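Local atomic coordinates of nodulation fucosyltransferase NodZ (PDB entry 2HHC), a protein that is a glycosyltransferase-family protein of the GT-B clan, with a fold built around two separate sheets flanked by helices. Residues A[11-14]-A[15-19]; A[141-144]-A[145-149]. All coordinates share one frame; numbering follows the deposited sequence.

Contact 1. Residues A[11-14]-A[15-19]; sequences RRTG and FGDCL
R11 and D17 form a two-bond salt bridge across the first turn of helix 15-32, NE to one carboxylate oxygen and NH2 to the other. The setting is the strand-loop-helix start of a Rossmann-like domain: strand 6-10 runs out into residues 11-14, and G14 takes the N-cap position. R11 NE reaches D17 OD1 at 2.9 Å along an almost straight N-H line (171°), but meets that oxygen from above the carboxylate plane. R11 NH2 donates to the syn lone pair of D17 OD2, at 2.9 Å. The two bonds hold although the guanidinium and carboxylate planes are turned 52° apart. D17 CG stands anti to the backbone N (chi1 -178°), which carries the carboxylate back over the incoming loop.

T13 OG1 adds a weak hydrogen bond to D17 OD2 (3.0 Å), so this oxygen has two partners across the turn; D17 OD1 is also bonded to S21 OG, one helical turn on. T13 CG2 lies over one face of the R11 guanidinium, near its margin. In the backbone, C18 N bonds G14 O at 3.0 Å in the first helical turn.

The CB of F15 points away from the loop, and its ring is stacked on Y45 and edge-to-face with F57, while R12 forms a salt bridge with D129. The aliphatic part of R11 runs past C18, with R11 CB 3.8 Å from C18 SG; the same sulfur comes within 3.4 Å of T13 O.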
ATOM      1  N   ARG A  11       1.222  -6.970   8.742  1.00 32.62           N
ATOM      2  CA  ARG A  11       0.553  -7.065   7.450  1.00 31.69           C
ATOM      3  C   ARG A  11       1.547  -7.687   6.491  1.00 32.05           C
ATOM      4  O   ARG A  11       2.742  -7.445   6.603  1.00 32.50           O
ATOM      5  CB  ARG A  11       0.044  -5.715   6.958  1.00 32.13           C
ATOM      6  CG  ARG A  11      -1.136  -5.784   6.045  1.00 33.08           C
ATOM      7  CD  ARG A  11      -2.458  -5.953   6.808  1.00 32.17           C
ATOM      8  NE  ARG A  11      -3.553  -6.171   5.880  1.00 32.47           N
ATOM      9  CZ  ARG A  11      -4.336  -7.232   5.833  1.00 33.98           C
ATOM     10  NH1 ARG A  11      -4.347  -8.134   6.794  1.00 34.14           N
ATOM     11  NH2 ARG A  11      -5.217  -7.337   4.881  1.00 35.01           N
ATOM     12  N   ARG A  12       1.039  -8.520   5.609  1.00 31.69           N
ATOM     13  CA  ARG A  12       1.825  -9.418   4.770  1.00 31.69           C
ATOM     14  C   ARG A  12       1.375  -9.452   3.319  1.00 31.20           C
ATOM     15  O   ARG A  12       1.730 -10.355   2.551  1.00 32.45           O
ATOM     16  CB  ARG A  12       1.777 -10.853   5.350  1.00 31.35           C
ATOM     17  CG  ARG A  12       2.348 -10.943   6.729  1.00 31.78           C
ATOM     18  CD  ARG A  12       2.128 -12.235   7.435  1.00 31.27           C
ATOM     19  NE  ARG A  12       0.710 -12.478   7.660  1.00 31.30           N
ATOM     20  CZ  ARG A  12      -0.035 -11.859   8.589  1.00 31.02           C
ATOM     21  NH1 ARG A  12       0.437 -11.010   9.449  1.00 31.50           N
ATOM     22  NH2 ARG A  12      -1.306 -12.207   8.646  1.00 34.27           N
ATOM     23  N   THR A  13       0.532  -8.492   2.955  1.00 33.14           N
ATOM     24  CA  THR A  13      -0.083  -8.476   1.653  1.00 32.76           C
ATOM     25  C   THR A  13       0.593  -7.436   0.759  1.00 32.87           C
ATOM     26  O   THR A  13       1.780  -7.125   0.937  1.00 33.77           O
ATOM     27  CB  THR A  13      -1.565  -8.178   1.831  1.00 33.82           C
ATOM     28  OG1 THR A  13      -1.726  -6.967   2.586  1.00 34.44           O
ATOM     29  CG2 THR A  13      -2.292  -9.296   2.539  1.00 36.75           C
ATOM     30  N   GLY A  14      -0.103  -6.859  -0.197  1.00 31.32           N
ATOM     31  CA  GLY A  14       0.562  -5.880  -1.033  1.00 32.74           C
ATOM     32  C   GLY A  14       0.915  -4.641  -0.283  1.00 32.06           C
ATOM     33  O   GLY A  14       0.348  -4.331   0.781  1.00 32.71           O
ATOM     34  N   PHE A  15       1.892  -3.885  -0.769  1.00 31.68           N
ATOM     35  CA  PHE A  15       2.399  -2.766  -0.016  1.00 31.14           C
ATOM     36  C   PHE A  15       1.347  -1.652   0.217  1.00 30.64           C
ATOM     37  O   PHE A  15       1.431  -0.961   1.229  1.00 31.15           O
ATOM     38  CB  PHE A  15       3.623  -2.166  -0.672  1.00 32.24           C
ATOM     39  CG  PHE A  15       4.862  -3.033  -0.571  1.00 30.89           C
ATOM     40  CD1 PHE A  15       5.455  -3.358   0.629  1.00 33.31           C
ATOM     41  CD2 PHE A  15       5.395  -3.549  -1.713  1.00 30.58           C
ATOM     42  CE1 PHE A  15       6.571  -4.172   0.645  1.00 34.07           C
ATOM     43  CE2 PHE A  15       6.514  -4.349  -1.674  1.00 30.52           C
ATOM     44  CZ  PHE A  15       7.095  -4.629  -0.515  1.00 31.55           C
ATOM     45  N   GLY A  16       0.405  -1.480  -0.696  1.00 30.81           N
ATOM     46  CA  GLY A  16      -0.626  -0.444  -0.450  1.00 31.48           C
ATOM     47  C   GLY A  16      -1.388  -0.706   0.820  1.00 30.78           C
ATOM     48  O   GLY A  16      -1.592   0.187   1.638  1.00 31.84           O
ATOM     49  N   ASP A  17      -1.812  -1.935   0.974  1.00 30.44           N
ATOM     50  CA  ASP A  17      -2.533  -2.372   2.189  1.00 30.45           C
ATOM     51  C   ASP A  17      -1.624  -2.270   3.389  1.00 30.07           C
ATOM     52  O   ASP A  17      -1.979  -1.756   4.439  1.00 30.40           O
ATOM     53  CB  ASP A  17      -3.060  -3.781   1.895  1.00 29.84           C
ATOM     54  CG  ASP A  17      -3.889  -4.403   3.006  1.00 32.64           C
ATOM     55  OD1 ASP A  17      -4.023  -3.859   4.139  1.00 32.62           O
ATOM     56  OD2 ASP A  17      -4.341  -5.535   2.731  1.00 35.49           O
ATOM     57  N   CYS A  18      -0.424  -2.804   3.274  1.00 30.80           N
ATOM     58  CA  CYS A  18       0.514  -2.741   4.402  1.00 30.80           C
ATOM     59  C   CYS A  18       0.713  -1.310   4.890  1.00 30.33           C
ATOM     60  O   CYS A  18       0.707  -1.049   6.086  1.00 30.92           O
ATOM     61  CB  CYS A  18       1.869  -3.337   4.025  1.00 31.35           C
ATOM     62  SG  CYS A  18       1.910  -5.114   3.696  1.00 33.64           S
ATOM     63  N   LEU A  19       0.975  -0.374   3.965  1.00 31.01           N
ATOM     64  CA  LEU A  19       1.283   0.990   4.326  1.00 31.11           C
ATOM     65  C   LEU A  19       0.064   1.791   4.822  1.00 29.90           C
ATOM     66  O   LEU A  19       0.197   2.639   5.691  1.00 30.61           O
ATOM     67  CB  LEU A  19       1.933   1.724   3.141  1.00 32.28           C
ATOM     68  CG  LEU A  19       3.343   1.172   2.845  1.00 31.80           C
ATOM     69  CD1 LEU A  19       3.874   1.708   1.515  1.00 35.33           C
ATOM     70  CD2 LEU A  19       4.281   1.433   3.997  1.00 34.72           C
TER

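Contact 2. Residues A[141-144]-A[145-149]; sequences ERLI and FRNIK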
ATOM      1  N   GLU A 141      -2.014   8.765   6.590  1.00 28.79           N
ATOM      2  CA  GLU A 141      -1.493   8.050   5.432  1.00 29.56           C
ATOM      3  C   GLU A 141      -0.348   8.853   4.818  1.00 30.01           C
ATOM      4  O   GLU A 141       0.712   8.313   4.452  1.00 28.89           O
ATOM      5  CB  GLU A 141      -2.590   7.833   4.377  1.00 28.75           C
ATOM      6  CG  GLU A 141      -3.679   6.869   4.784  1.00 30.70           C
ATOM      7  CD  GLU A 141      -4.738   6.881   3.710  1.00 30.38           C
ATOM      8  OE1 GLU A 141      -4.448   6.281   2.612  1.00 30.81           O
ATOM      9  OE2 GLU A 141      -5.790   7.547   3.826  1.00 28.92           O
ATOM     10  N   ARG A 142      -0.544  10.150   4.632  1.00 29.42           N
ATOM     11  CA  ARG A 142       0.486  10.990   3.999  1.00 30.48           C
ATOM     12  C   ARG A 142       1.714  11.037   4.889  1.00 30.48           C
ATOM     13  O   ARG A 142       2.886  11.083   4.401  1.00 31.05           O
ATOM     14  CB  ARG A 142      -0.068  12.417   3.773  1.00 30.42           C
ATOM     15  CG  ARG A 142      -1.155  12.444   2.764  1.00 31.12           C
ATOM     16  CD  ARG A 142      -1.757  13.887   2.685  1.00 32.82           C
ATOM     17  NE  ARG A 142      -2.862  13.978   1.749  1.00 34.50           N
ATOM     18  CZ  ARG A 142      -2.699  14.047   0.466  1.00 33.75           C
ATOM     19  NH1 ARG A 142      -1.474  14.109  -0.037  1.00 41.02           N
ATOM     20  NH2 ARG A 142      -3.761  14.121  -0.311  1.00 39.27           N
ATOM     21  N   LEU A 143       1.510  11.100   6.186  1.00 29.81           N
ATOM     22  CA  LEU A 143       2.638  11.116   7.125  1.00 31.00           C
ATOM     23  C   LEU A 143       3.506   9.883   6.986  1.00 31.32           C
ATOM     24  O   LEU A 143       4.714   9.944   6.981  1.00 32.36           O
ATOM     25  CB  LEU A 143       2.135  11.406   8.524  0.50 32.40           C
ATOM     26  CG  LEU A 143       3.305  11.822   9.374  0.50 31.74           C
ATOM     27  CD1 LEU A 143       2.829  12.850  10.340  0.50 33.96           C
ATOM     28  CD2 LEU A 143       3.814  10.528  10.000  0.50 33.59           C
ATOM     29  N   ILE A 144       2.912   8.724   6.814  1.00 28.94           N
ATOM     30  CA  ILE A 144       3.705   7.505   6.642  1.00 30.11           C
ATOM     31  C   ILE A 144       4.518   7.606   5.368  1.00 31.72           C
ATOM     32  O   ILE A 144       5.719   7.325   5.376  1.00 31.07           O
ATOM     33  CB  ILE A 144       2.790   6.259   6.580  1.00 30.24           C
ATOM     34  CG1 ILE A 144       2.210   5.973   7.979  1.00 32.74           C
ATOM     35  CG2 ILE A 144       3.469   5.065   6.038  1.00 31.35           C
ATOM     36  CD1 ILE A 144       3.165   5.712   9.073  1.00 36.14           C
ATOM     37  N   PHE A 145       3.902   7.972   4.250  1.00 30.22           N
ATOM     38  CA  PHE A 145       4.684   8.074   2.981  1.00 30.51           C
ATOM     39  C   PHE A 145       5.825   9.047   3.036  1.00 30.86           C
ATOM     40  O   PHE A 145       6.841   8.895   2.365  1.00 32.38           O
ATOM     41  CB  PHE A 145       3.757   8.301   1.794  1.00 30.91           C
ATOM     42  CG  PHE A 145       3.063   7.056   1.325  1.00 31.14           C
ATOM     43  CD1 PHE A 145       3.738   6.095   0.579  1.00 31.76           C
ATOM     44  CD2 PHE A 145       1.771   6.862   1.591  1.00 32.95           C
ATOM     45  CE1 PHE A 145       3.120   4.981   0.136  1.00 32.57           C
ATOM     46  CE2 PHE A 145       1.148   5.693   1.155  1.00 33.21           C
ATOM     47  CZ  PHE A 145       1.866   4.781   0.449  1.00 30.84           C
ATOM     48  N   ARG A 146       5.653  10.122   3.792  1.00 29.03           N
ATOM     49  CA  ARG A 146       6.689  11.143   3.905  1.00 30.17           C
ATOM     50  C   ARG A 146       7.807  10.768   4.864  1.00 29.97           C
ATOM     51  O   ARG A 146       8.849  11.400   4.775  1.00 32.62           O
ATOM     52  CB  ARG A 146       6.078  12.502   4.313  1.00 29.67           C
ATOM     53  CG  ARG A 146       5.220  13.150   3.259  1.00 30.53           C
ATOM     54  CD  ARG A 146       4.639  14.504   3.732  1.00 33.21           C
ATOM     55  NE  ARG A 146       5.702  15.394   4.015  1.00 33.76           N
ATOM     56  CZ  ARG A 146       6.314  16.107   3.100  1.00 38.90           C
ATOM     57  NH1 ARG A 146       5.861  16.070   1.843  1.00 41.26           N
ATOM     58  NH2 ARG A 146       7.309  16.880   3.441  1.00 39.32           N
ATOM     59  N   ASN A 147       7.596   9.805   5.775  1.00 29.09           N
ATOM     60  CA  ASN A 147       8.485   9.576   6.882  1.00 29.45           C
ATOM     61  C   ASN A 147       9.078   8.210   6.994  1.00 31.48           C
ATOM     62  O   ASN A 147       9.629   7.856   8.015  1.00 32.40           O
ATOM     63  CB  ASN A 147       7.778  10.037   8.174  1.00 29.95           C
ATOM     64  CG  ASN A 147       7.618  11.545   8.228  1.00 28.94           C
ATOM     65  OD1 ASN A 147       8.600  12.271   8.532  1.00 31.38           O
ATOM     66  ND2 ASN A 147       6.457  12.060   7.866  1.00 30.23           N
ATOM     67  N   ILE A 148       8.960   7.459   5.918  1.00 31.20           N
ATOM     68  CA  ILE A 148       9.757   6.260   5.673  1.00 31.54           C
ATOM     69  C   ILE A 148      10.378   6.457   4.282  1.00 30.49           C
ATOM     70  O   ILE A 148       9.878   7.240   3.432  1.00 33.16           O
ATOM     71  CB  ILE A 148       8.930   4.964   5.751  1.00 31.70           C
ATOM     72  CG1 ILE A 148       7.921   4.850   4.606  1.00 31.77           C
ATOM     73  CG2 ILE A 148       8.202   4.888   7.110  1.00 33.17           C
ATOM     74  CD1 ILE A 148       7.102   3.597   4.526  1.00 33.66           C
ATOM     75  N   LYS A 149      11.513   5.807   4.058  1.00 30.66           N
ATOM     76  CA  LYS A 149      12.292   6.072   2.859  1.00 31.03           C
ATOM     77  C   LYS A 149      12.643   4.727   2.217  1.00 30.44           C
ATOM     78  O   LYS A 149      13.160   3.815   2.873  1.00 29.16           O
ATOM     79  CB  LYS A 149      13.576   6.864   3.199  1.00 32.06           C
ATOM     80  CG  LYS A 149      14.369   7.306   2.038  1.00 34.06           C
ATOM     81  CD  LYS A 149      15.385   8.367   2.422  1.00 35.81           C
TER
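N147 folds its side chain back along the helix onto L143, one turn earlier. N147 CB already lies 3.3 Å from L143 O, and N147 CG follows at 3.5 Å from the same oxygen. At the tip N147 ND2 donates to L143 O at 2.9 Å (N-H...O 161°). The donor sits in the carbonyl plane, on a lone pair, and the oxygen lies close to the plane of the N147 amide; the bond thereby fixes the rotation of that flat group. CG anti to the carbonyl carbon (chi1 -69°) is the setting that swings the amide back in this way.

The site is in the C-terminal part of helix 138-147, which follows strand 125-128 of the first sheet in the GT-B architecture. F145 N and R146 N keep the helical pattern with E141 O and R142 O. The peptide N of N147 instead bonds I144 O, three residues back, at 3.1 Å, from well above the carbonyl plane. I148 N makes a weak second bond to I144 O.

I148 wraps its side chain beside that carbonyl, with CG1 3.4 Å from I144 O, and ends in apolar contact with I144 CG2 through CD1. R146 lays its CG against R142 O. Beyond the two segments, the F145 ring stacks on Y292, E141 makes a salt bridge with R291, and R142 with E138. The F145 ring passes E141 O obliquely, with F145 CD2 3.4 Å from that oxygen.

The two contacts are far apart in sequence and their centres about 14 Å apart, yet they touch through L19. Its side chain leaves the backbone away from 11-14, and its methyls meet the later helix and the residue after it: L19 CD2 meets I148 CD1 at 3.6 Å, and L19 CD1 meets F145 CE1 at 3.6 Å. The backbone of helix 15-32 comes near as well, with L19 O 4.1 Å from I144 CG2. Helices 15-32 and 138-147, each following a parallel strand of the first sheet, thus pack together by apolar contacts. Both also reach helices between strands of the second sheet, F15 on helix 258-274 and E141 and R142 on helix 291-296.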